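PDB 3A5V: alpha-galactosidase from Umbelopsis vinacea, which hydrolyses terminal alpha-galactosyl residues from galactosides as a tetrameric glycoside hydrolase of family 27. Local coordinates for residues D240-G245 with S266-G271. Numbering follows the deposited sequence.
Sequences DMLEVG and SPLILG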
ATOM      1  N   ASP A 240      22.085  -4.332  -9.653  1.00 11.45           N
ATOM      2  CA  ASP A 240      22.599  -3.268 -10.537  1.00 11.78           C
ATOM      3  C   ASP A 240      24.126  -3.402 -10.666  1.00 12.09           C
ATOM      4  O   ASP A 240      24.747  -4.261 -10.029  1.00 11.53           O
ATOM      5  CB  ASP A 240      22.170  -1.841 -10.095  1.00 11.35           C
ATOM      6  CG  ASP A 240      22.159  -0.830 -11.241  1.00 11.23           C
ATOM      7  OD1 ASP A 240      22.417  -1.196 -12.415  1.00  9.69           O
ATOM      8  OD2 ASP A 240      21.874   0.353 -10.976  1.00 10.70           O
ATOM      9  N   MET A 241      24.710  -2.551 -11.501  1.00 12.76           N
ATOM     10  CA  MET A 241      26.100  -2.675 -11.935  1.00 14.41           C
ATOM     11  C   MET A 241      27.102  -2.357 -10.837  1.00 14.47           C
ATOM     12  O   MET A 241      26.787  -1.646  -9.876  1.00 14.74           O
ATOM     13  CB  MET A 241      26.348  -1.734 -13.119  1.00 13.60           C
ATOM     14  CG  MET A 241      25.485  -2.069 -14.297  1.00 16.45           C
ATOM     15  SD  MET A 241      25.752  -0.986 -15.706  1.00 19.07           S
ATOM     16  CE  MET A 241      25.061   0.580 -15.103  1.00 19.01           C
ATOM     17  N   LEU A 242      28.317  -2.878 -11.000  1.00 13.31           N
ATOM     18  CA  LEU A 242      29.408  -2.627 -10.071  1.00 13.25           C
ATOM     19  C   LEU A 242      30.054  -1.265 -10.356  1.00 13.54           C
ATOM     20  O   LEU A 242      30.408  -0.982 -11.498  1.00 14.17           O
ATOM     21  CB  LEU A 242      30.466  -3.742 -10.201  1.00 12.02           C
ATOM     22  CG  LEU A 242      29.964  -5.124  -9.743  1.00 12.99           C
ATOM     23  CD1 LEU A 242      30.815  -6.264 -10.342  1.00 12.21           C
ATOM     24  CD2 LEU A 242      29.887  -5.231  -8.207  1.00 11.44           C
ATOM     25  N   GLU A 243      30.219  -0.459  -9.310  1.00 13.75           N
ATOM     26  CA  GLU A 243      30.833   0.882  -9.389  1.00 14.91           C
ATOM     27  C   GLU A 243      32.360   0.886  -9.182  1.00 14.80           C
ATOM     28  O   GLU A 243      32.998   1.945  -9.242  1.00 14.90           O
ATOM     29  CB  GLU A 243      30.178   1.818  -8.352  1.00 14.43           C
ATOM     30  CG  GLU A 243      28.696   2.108  -8.618  1.00 15.80           C
ATOM     31  CD  GLU A 243      28.463   3.204  -9.662  1.00 18.65           C
ATOM     32  OE1 GLU A 243      29.442   3.784 -10.181  1.00 19.45           O
ATOM     33  OE2 GLU A 243      27.284   3.499  -9.950  1.00 19.52           O
ATOM     34  N   VAL A 244      32.934  -0.293  -8.935  1.00 14.84           N
ATOM     35  CA  VAL A 244      34.354  -0.428  -8.578  1.00 14.26           C
ATOM     36  C   VAL A 244      35.315   0.323  -9.525  1.00 15.10           C
ATOM     37  O   VAL A 244      35.338   0.087 -10.751  1.00 15.77           O
ATOM     38  CB  VAL A 244      34.775  -1.907  -8.476  1.00 15.00           C
ATOM     39  CG1 VAL A 244      36.231  -1.996  -7.972  1.00 13.50           C
ATOM     40  CG2 VAL A 244      33.806  -2.689  -7.541  1.00 12.29           C
ATOM     41  N   GLY A 245      36.078   1.248  -8.959  1.00 14.65           N
ATOM     42  CA  GLY A 245      37.059   1.993  -9.738  1.00 15.30           C
ATOM     43  C   GLY A 245      36.610   3.385 -10.123  1.00 15.33           C
ATOM     44  O   GLY A 245      37.423   4.190 -10.595  1.00 15.58           O
ATOM     45  N   SER A 266      23.997 -11.915  -7.428  1.00 10.06           N
ATOM     46  CA  SER A 266      23.645 -10.891  -8.423  1.00  9.70           C
ATOM     47  C   SER A 266      24.443 -11.165  -9.706  1.00 10.50           C
ATOM     48  O   SER A 266      25.599 -11.641  -9.638  1.00 10.67           O
ATOM     49  CB  SER A 266      23.996  -9.488  -7.907  1.00  9.77           C
ATOM     50  OG  SER A 266      23.657  -8.469  -8.855  1.00 10.13           O
ATOM     51  N   PRO A 267      23.855 -10.838 -10.874  1.00 10.72           N
ATOM     52  CA  PRO A 267      24.728 -10.605 -12.025  1.00 10.65           C
ATOM     53  C   PRO A 267      25.865  -9.672 -11.607  1.00 10.84           C
ATOM     54  O   PRO A 267      25.651  -8.745 -10.785  1.00 10.73           O
ATOM     55  CB  PRO A 267      23.821  -9.867 -13.017  1.00 11.09           C
ATOM     56  CG  PRO A 267      22.431 -10.312 -12.695  1.00 10.09           C
ATOM     57  CD  PRO A 267      22.425 -10.655 -11.202  1.00 10.77           C
ATOM     58  N   LEU A 268      27.059  -9.903 -12.170  1.00 10.53           N
ATOM     59  CA  LEU A 268      28.215  -9.039 -11.921  1.00 10.88           C
ATOM     60  C   LEU A 268      28.564  -8.323 -13.225  1.00 11.88           C
ATOM     61  O   LEU A 268      29.389  -8.811 -14.035  1.00 10.75           O
ATOM     62  CB  LEU A 268      29.411  -9.839 -11.403  1.00 10.96           C
ATOM     63  CG  LEU A 268      29.187 -10.639 -10.095  1.00 11.99           C
ATOM     64  CD1 LEU A 268      30.427 -11.479  -9.754  1.00 10.58           C
ATOM     65  CD2 LEU A 268      28.763  -9.751  -8.903  1.00 11.67           C
ATOM     66  N   ILE A 269      27.895  -7.193 -13.436  1.00 11.25           N
ATOM     67  CA  ILE A 269      28.086  -6.379 -14.645  1.00 11.65           C
ATOM     68  C   ILE A 269      28.914  -5.163 -14.272  1.00 12.50           C
ATOM     69  O   ILE A 269      28.482  -4.319 -13.468  1.00 12.30           O
ATOM     70  CB  ILE A 269      26.726  -5.961 -15.307  1.00 11.59           C
ATOM     71  CG1 ILE A 269      25.824  -7.193 -15.597  1.00 11.63           C
ATOM     72  CG2 ILE A 269      26.965  -5.066 -16.589  1.00 11.07           C
ATOM     73  CD1 ILE A 269      26.462  -8.311 -16.448  1.00 14.38           C
ATOM     74  N   LEU A 270      30.121  -5.092 -14.832  1.00 12.25           N
ATOM     75  CA  LEU A 270      31.029  -3.975 -14.583  1.00 13.66           C
ATOM     76  C   LEU A 270      30.489  -2.669 -15.174  1.00 13.89           C
ATOM     77  O   LEU A 270      30.114  -2.614 -16.340  1.00 13.81           O
ATOM     78  CB  LEU A 270      32.441  -4.291 -15.123  1.00 12.73           C
ATOM     79  CG  LEU A 270      33.161  -5.483 -14.464  1.00 12.68           C
ATOM     80  CD1 LEU A 270      34.379  -5.914 -15.302  1.00 11.72           C
ATOM     81  CD2 LEU A 270      33.588  -5.172 -13.008  1.00 11.22           C
ATOM     82  N   GLY A 271      30.435  -1.627 -14.348  1.00 14.96           N
ATOM     83  CA  GLY A 271      29.848  -0.341 -14.759  1.00 15.93           C
ATOM     84  C   GLY A 271      30.944   0.701 -14.608  1.00 16.49           C
ATOM     85  O   GLY A 271      30.739   1.737 -13.963  1.00 16.15           O
TER
HETATM   86  O   HOH W   1      26.291  -6.162 -11.304  1.00 10.57           O
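Leu242 and Leu270 form a single beta bridge in which Leu242 holds Gly271 and Ile269 through its two backbone groups, the paired segments running 47° apart in direction. Leu242 N donates to Ile269 O at 2.9 Å along a nearly straight N-H line (166°), while Gly271 N returns a more bent bond (138°) to Leu242 O. Just before the bridge, one water links the two segments: it donates to Asp240 O and Pro267 O and accepts from Ile269 N.

Among the side chains, Leu242 does most of the joining. Its CD1 methyl lies 4.0 Å from both Leu268 CB and Leu270 CD2, and His257, Tyr258 and Trp261 of helix 251-263 pack against the same leucine. Met241 CB instead lies 3.4 Å from Ile269 O, and its CG 4.1 Å from Ile269 CG2, a branch that reaches it by standing anti to the backbone N of Ile269. Gly271, with no side chain, lets its CA come up against Met241 CB.

The bridge lies where the (beta/alpha)8 barrel closes between strands 236-238 and 268-270, and a bound Tris about 6 Å from the Met241 side chain is consistent with a nearby pocket. The example shows how a loop can join a barrel strand without a ladder: two direct bonds and a three-bonded water engage the facing peptide groups, Trp261 adds a bond to Asp240 O, and Leu242 packs the seam against helix 251-263.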